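Local coordinates for protein phosphatase 2C (Toxoplasma gondii, PDB 3D8K) that probably removes phosphate from phosphoserine and phosphothreonine residues of other proteins, as a manganese-dependent phosphatase of the PP2C family, at residues C[176-181]-C[187-192]; C[271-276]-C[280-285]. All blocks are in the same frame, centred on the assembly; numbering follows the deposited sequence.

Contact 1 of 2, residues C[176-181]-C[187-192]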
loop_
_atom_site.group_PDB
_atom_site.type_symbol
_atom_site.label_atom_id
_atom_site.label_comp_id
_atom_site.label_asym_id
_atom_site.label_seq_id
_atom_site.Cartn_x
_atom_site.Cartn_y
_atom_site.Cartn_z
ATOM N N SER C 176 17.948 -26.490 -24.879
ATOM C CA SER C 176 16.512 -26.225 -24.871
ATOM C C SER C 176 16.196 -25.321 -26.048
ATOM O O SER C 176 17.091 -24.677 -26.605
ATOM C CB SER C 176 16.073 -25.568 -23.563
ATOM O OG SER C 176 16.023 -26.520 -22.513
ATOM N N ARG C 177 14.924 -25.282 -26.437
ATOM C CA ARG C 177 14.511 -24.467 -27.572
ATOM C C ARG C 177 13.360 -23.546 -27.225
ATOM O O ARG C 177 12.521 -23.860 -26.383
ATOM C CB ARG C 177 14.153 -25.370 -28.752
ATOM C CG ARG C 177 15.183 -26.467 -28.949
ATOM C CD ARG C 177 15.071 -27.176 -30.276
ATOM N NE ARG C 177 15.837 -26.503 -31.325
ATOM C CZ ARG C 177 16.350 -27.125 -32.387
ATOM N NH1 ARG C 177 16.179 -28.434 -32.534
ATOM N NH2 ARG C 177 17.030 -26.443 -33.302
ATOM N N CYS C 178 13.337 -22.398 -27.886
ATOM C CA CYS C 178 12.325 -21.387 -27.640
ATOM C C CYS C 178 11.879 -20.776 -28.970
ATOM O O CYS C 178 12.696 -20.224 -29.701
ATOM C CB CYS C 178 12.931 -20.322 -26.736
ATOM S SG CYS C 178 11.831 -19.001 -26.301
ATOM N N VAL C 179 10.592 -20.872 -29.292
ATOM C CA VAL C 179 10.118 -20.327 -30.561
ATOM C C VAL C 179 8.987 -19.313 -30.446
ATOM O O VAL C 179 8.174 -19.369 -29.522
ATOM C CB VAL C 179 9.658 -21.446 -31.514
ATOM C CG1 VAL C 179 10.660 -22.574 -31.494
ATOM C CG2 VAL C 179 8.286 -21.935 -31.123
ATOM N N LEU C 180 8.943 -18.387 -31.397
ATOM C CA LEU C 180 7.916 -17.353 -31.409
ATOM C C LEU C 180 6.860 -17.679 -32.455
ATOM O O LEU C 180 7.190 -17.934 -33.616
ATOM C CB LEU C 180 8.534 -15.989 -31.739
ATOM C CG LEU C 180 7.917 -14.695 -31.176
ATOM C CD1 LEU C 180 7.934 -13.608 -32.243
ATOM C CD2 LEU C 180 6.498 -14.941 -30.704
ATOM N N LYS C 181 5.596 -17.685 -32.046
ATOM C CA LYS C 181 4.506 -17.955 -32.980
ATOM C C LYS C 181 3.818 -16.652 -33.322
ATOM O O LYS C 181 3.605 -15.798 -32.460
ATOM C CB LYS C 181 3.445 -18.890 -32.385
ATOM C CG LYS C 181 3.749 -20.366 -32.460
ATOM C CD LYS C 181 2.556 -21.189 -31.983
ATOM C CE LYS C 181 1.411 -21.171 -32.982
ATOM N NZ LYS C 181 1.841 -21.593 -34.352
ATOM N N ILE C 187 9.026 -19.055 -35.489
ATOM C CA ILE C 187 10.364 -18.478 -35.560
ATOM C C ILE C 187 11.195 -18.778 -34.327
ATOM O O ILE C 187 10.733 -18.602 -33.204
ATOM C CB ILE C 187 10.266 -16.958 -35.766
ATOM C CG1 ILE C 187 10.744 -16.614 -37.163
ATOM C CG2 ILE C 187 11.071 -16.204 -34.737
ATOM C CD1 ILE C 187 10.716 -15.140 -37.421
ATOM N N HIS C 188 12.425 -19.227 -34.541
ATOM C CA HIS C 188 13.326 -19.557 -33.439
ATOM C C HIS C 188 13.907 -18.321 -32.765
ATOM O O HIS C 188 14.143 -17.293 -33.400
ATOM C CB HIS C 188 14.464 -20.449 -33.933
ATOM C CG HIS C 188 14.010 -21.792 -34.404
ATOM N ND1 HIS C 188 13.556 -22.767 -33.541
ATOM C CD2 HIS C 188 13.887 -22.309 -35.650
ATOM C CE1 HIS C 188 13.171 -23.823 -34.237
ATOM N NE2 HIS C 188 13.359 -23.570 -35.520
ATOM N N LEU C 189 14.136 -18.437 -31.464
ATOM C CA LEU C 189 14.689 -17.348 -30.687
ATOM C C LEU C 189 16.060 -17.718 -30.154
ATOM O O LEU C 189 16.767 -16.873 -29.597
ATOM C CB LEU C 189 13.745 -17.012 -29.535
ATOM C CG LEU C 189 12.610 -16.033 -29.861
ATOM C CD1 LEU C 189 12.213 -16.123 -31.340
ATOM C CD2 LEU C 189 11.438 -16.321 -28.940
ATOM N N SER C 190 16.442 -18.978 -30.343
ATOM C CA SER C 190 17.730 -19.441 -29.857
ATOM C C SER C 190 18.329 -20.554 -30.697
ATOM O O SER C 190 17.637 -21.231 -31.449
ATOM C CB SER C 190 17.598 -19.921 -28.413
ATOM O OG SER C 190 16.693 -21.012 -28.311
ATOM N N THR C 191 19.634 -20.735 -30.556
ATOM C CA THR C 191 20.350 -21.771 -31.283
ATOM C C THR C 191 20.843 -22.780 -30.241
ATOM O O THR C 191 21.545 -22.411 -29.295
ATOM C CB THR C 191 21.559 -21.181 -32.015
ATOM O OG1 THR C 191 21.283 -19.822 -32.358
ATOM C CG2 THR C 191 21.849 -21.964 -33.291
ATOM N N PRO C 192 20.482 -24.064 -30.395
ATOM C CA PRO C 192 20.935 -25.053 -29.412
ATOM C C PRO C 192 22.459 -25.234 -29.377
ATOM O O PRO C 192 23.145 -25.119 -30.403
ATOM C CB PRO C 192 20.186 -26.319 -29.831
ATOM C CG PRO C 192 20.072 -26.161 -31.321
ATOM C CD PRO C 192 19.725 -24.700 -31.486
HETATM O O HOH W 1 18.649 -22.828 -27.909
#

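Contact 2 of 2, residues C[271-276]-C[280-285]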
loop_
_atom_site.group_PDB
_atom_site.type_symbol
_atom_site.label_atom_id
_atom_site.label_comp_id
_atom_site.label_asym_id
_atom_site.label_seq_id
_atom_site.Cartn_x
_atom_site.Cartn_y
_atom_site.Cartn_z
ATOM N N GLY C 271 13.869 -32.715 -24.785
ATOM C CA GLY C 271 12.995 -33.854 -24.982
ATOM C C GLY C 271 11.730 -33.502 -25.747
ATOM O O GLY C 271 11.288 -34.254 -26.608
ATOM N N ALA C 272 11.143 -32.354 -25.429
ATOM C CA ALA C 272 9.924 -31.912 -26.087
ATOM C C ALA C 272 10.064 -31.942 -27.602
ATOM O O ALA C 272 9.173 -32.413 -28.304
ATOM C CB ALA C 272 9.561 -30.506 -25.629
ATOM N N PHE C 273 11.193 -31.461 -28.108
ATOM C CA PHE C 273 11.391 -31.405 -29.551
ATOM C C PHE C 273 12.273 -32.535 -30.069
ATOM O O PHE C 273 12.684 -32.539 -31.227
ATOM C CB PHE C 273 12.006 -30.055 -29.927
ATOM C CG PHE C 273 11.298 -28.866 -29.334
ATOM C CD1 PHE C 273 11.813 -27.589 -29.507
ATOM C CD2 PHE C 273 10.124 -29.013 -28.610
ATOM C CE1 PHE C 273 11.171 -26.476 -28.964
ATOM C CE2 PHE C 273 9.476 -27.909 -28.063
ATOM C CZ PHE C 273 10.000 -26.636 -28.242
ATOM N N ALA C 274 12.532 -33.505 -29.205
ATOM C CA ALA C 274 13.387 -34.646 -29.506
ATOM C C ALA C 274 13.398 -35.298 -30.884
ATOM O O ALA C 274 14.470 -35.436 -31.478
ATOM C CB ALA C 274 13.159 -35.715 -28.471
ATOM N N HIS C 275 12.241 -35.703 -31.405
ATOM C CA HIS C 275 12.221 -36.407 -32.690
ATOM C C HIS C 275 11.694 -35.754 -33.967
ATOM O O HIS C 275 10.608 -36.087 -34.439
ATOM C CB HIS C 275 11.497 -37.741 -32.531
ATOM C CG HIS C 275 12.238 -38.745 -31.708
ATOM N ND1 HIS C 275 12.574 -38.529 -30.391
ATOM C CD2 HIS C 275 12.677 -39.991 -32.009
ATOM C CE1 HIS C 275 13.185 -39.599 -29.913
ATOM N NE2 HIS C 275 13.259 -40.501 -30.874
ATOM N N PHE C 276 12.475 -34.861 -34.554
ATOM C CA PHE C 276 12.060 -34.232 -35.792
ATOM C C PHE C 276 13.158 -34.339 -36.829
ATOM O O PHE C 276 14.314 -34.035 -36.550
ATOM C CB PHE C 276 11.704 -32.767 -35.567
ATOM C CG PHE C 276 10.295 -32.555 -35.094
ATOM C CD1 PHE C 276 10.014 -32.381 -33.746
ATOM C CD2 PHE C 276 9.248 -32.530 -36.003
ATOM C CE1 PHE C 276 8.712 -32.182 -33.311
ATOM C CE2 PHE C 276 7.944 -32.332 -35.578
ATOM C CZ PHE C 276 7.677 -32.156 -34.227
ATOM N N ALA C 280 13.534 -27.518 -38.931
ATOM C CA ALA C 280 12.495 -26.840 -39.691
ATOM C C ALA C 280 11.208 -27.601 -39.439
ATOM O O ALA C 280 10.118 -27.028 -39.419
ATOM C CB ALA C 280 12.831 -26.849 -41.171
ATOM N N ALA C 281 11.345 -28.906 -39.247
ATOM C CA ALA C 281 10.190 -29.751 -38.977
ATOM C C ALA C 281 9.501 -29.233 -37.712
ATOM O O ALA C 281 8.270 -29.138 -37.657
ATOM C CB ALA C 281 10.632 -31.209 -38.796
ATOM N N ILE C 282 10.312 -28.890 -36.708
ATOM C CA ILE C 282 9.829 -28.372 -35.428
ATOM C C ILE C 282 9.039 -27.073 -35.614
ATOM O O ILE C 282 7.907 -26.954 -35.150
ATOM C CB ILE C 282 11.015 -28.114 -34.453
ATOM C CG1 ILE C 282 11.699 -29.435 -34.094
ATOM C CG2 ILE C 282 10.526 -27.446 -33.184
ATOM C CD1 ILE C 282 12.962 -29.291 -33.222
ATOM N N ALA C 283 9.634 -26.099 -36.291
ATOM C CA ALA C 283 8.958 -24.832 -36.515
ATOM C C ALA C 283 7.618 -25.109 -37.173
ATOM O O ALA C 283 6.592 -24.534 -36.805
ATOM C CB ALA C 283 9.801 -23.936 -37.403
ATOM N N ALA C 284 7.640 -26.007 -38.152
ATOM C CA ALA C 284 6.436 -26.369 -38.879
ATOM C C ALA C 284 5.383 -26.834 -37.885
ATOM O O ALA C 284 4.322 -26.220 -37.764
ATOM C CB ALA C 284 6.747 -27.463 -39.890
ATOM N N ALA C 285 5.696 -27.898 -37.153
ATOM C CA ALA C 285 4.777 -28.451 -36.166
ATOM C C ALA C 285 4.211 -27.389 -35.223
ATOM O O ALA C 285 2.994 -27.215 -35.119
ATOM C CB ALA C 285 5.472 -29.536 -35.366
#

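Contact 1 of 2, residues C[176-181]-C[187-192]
The beta hairpin of strands 177-182 and 185-188, at one margin of the eight-stranded antiparallel sheet, brings Leu180 against Ile187 and Val179 against His188. Leu180 and Ile187 form the hydrogen-bonded pair: Leu180 N gives a nearly straight bond to Ile187 O (2.6 Å, 173°), and Ile187 N answers to Leu180 O at 2.9 Å. Val179 and His188 make the adjoining non-hydrogen-bonded pair. Beyond the regular ladder, Leu189 N still donates to Cys178 O (2.9 Å), which keeps the outgoing chain beside its partner. Val179 and His188 rise side by side; the compact branched valine lays CG1 obliquely against the imidazole, 3.6 Å from ND1. Toward the other face, the forked leucine Leu189 spreads its two methyls, CD1 onto Leu180 CB (3.7 Å) and CD2 onto Cys178 SG (3.8 Å). With SG anti to the backbone N (chi1 -179°), Cys178 fits its small sulfur into this apolar layer. Farther along, a water spans Ser176 O and Ser190 OG, while the Arg177 chain, bent at chi3, brings one guanidinium face over Pro192 CG, 3.6 Å from NH2. Strand 264-268 flanks 177-182 on its other side. Helix 279-288 covers Val179 and His188, whereas Cys178 packs on strand 106-115 of the opposing sheet.

Contact 2 of 2, residues C[271-276]-C[280-285]
Phe276 sets one face of its ring over the start of helix 279-288, with Ile282 as its main partner in a CH-pi contact. Ile282 CA stands 4.2 Å from the ring centroid and 7° off the ring normal, so the backbone of the helix, as well as its side chains, is covered by the aromatic ring. A wide flat phenylalanine suits this place because it can reach two successive turns at once.

The remaining contacts across the segments are apolar. Ala281 CB touches Phe276 CD2 at 3.4 Å and Ala285 CB touches Phe276 CZ at 3.6 Å; these alanines are one helical turn apart, and their single methyls give the ring a low surface to lie on. The CG1-CD1 arm of Ile282 reaches both phenylalanines: its CG1 meets Phe276 CD1 at 3.4 Å, and the extended chi2 (175°) sends Ile282 CD1 onward to Phe273 CB, 3.5 Å away. The second branch adds a contact with the other ring, Ile282 CG2 lying obliquely to it, 3.9 Å from Phe273 CD1.

Backbone hydrogen bonds run within each segment. Ala274 N donates to Gly271 O across a type I beta turn, while Ala284 N and Ala285 N bond to Ala280 O and Ala281 O in the helical pattern. The chain folds back so that Phe273 O lies at the edge of the Phe276 ring, in its plane.

Just ahead of the helix, Ser278 OG accepts a hydrogen bond from Ala281 N. The loop containing the turn follows strand 264-268, with Ala272 touching strand 316-322. On the sheet side, Phe273 and Ile282 pack on Arg177 of strand 177-182, and Ala283 on strand 185-188.

How the contacts relate
Contact 1 closes before contact 2 opens along the chain, yet their centres are only about 11 Å apart and they share an interface: the helix of contact 2 lies on the hairpin of contact 1. Arg177 is the principal joint. Its CB meets Phe273 CE1 at 3.2 Å, and its NH1 lies 3.4 Å from Ile282 CD1, so the aliphatic and guanidinium ends both pack on contact 2. At the outer strand, His188 NE2 approaches Ala283 CB at 4.0 Å. Together they join the eight-stranded sheet to the helix layer packed on its outer face in the PP2C alpha-beta-beta-alpha sandwich. In PP2C phosphatases the metals sit in a cleft between the two sheets; neither contact contains a metal.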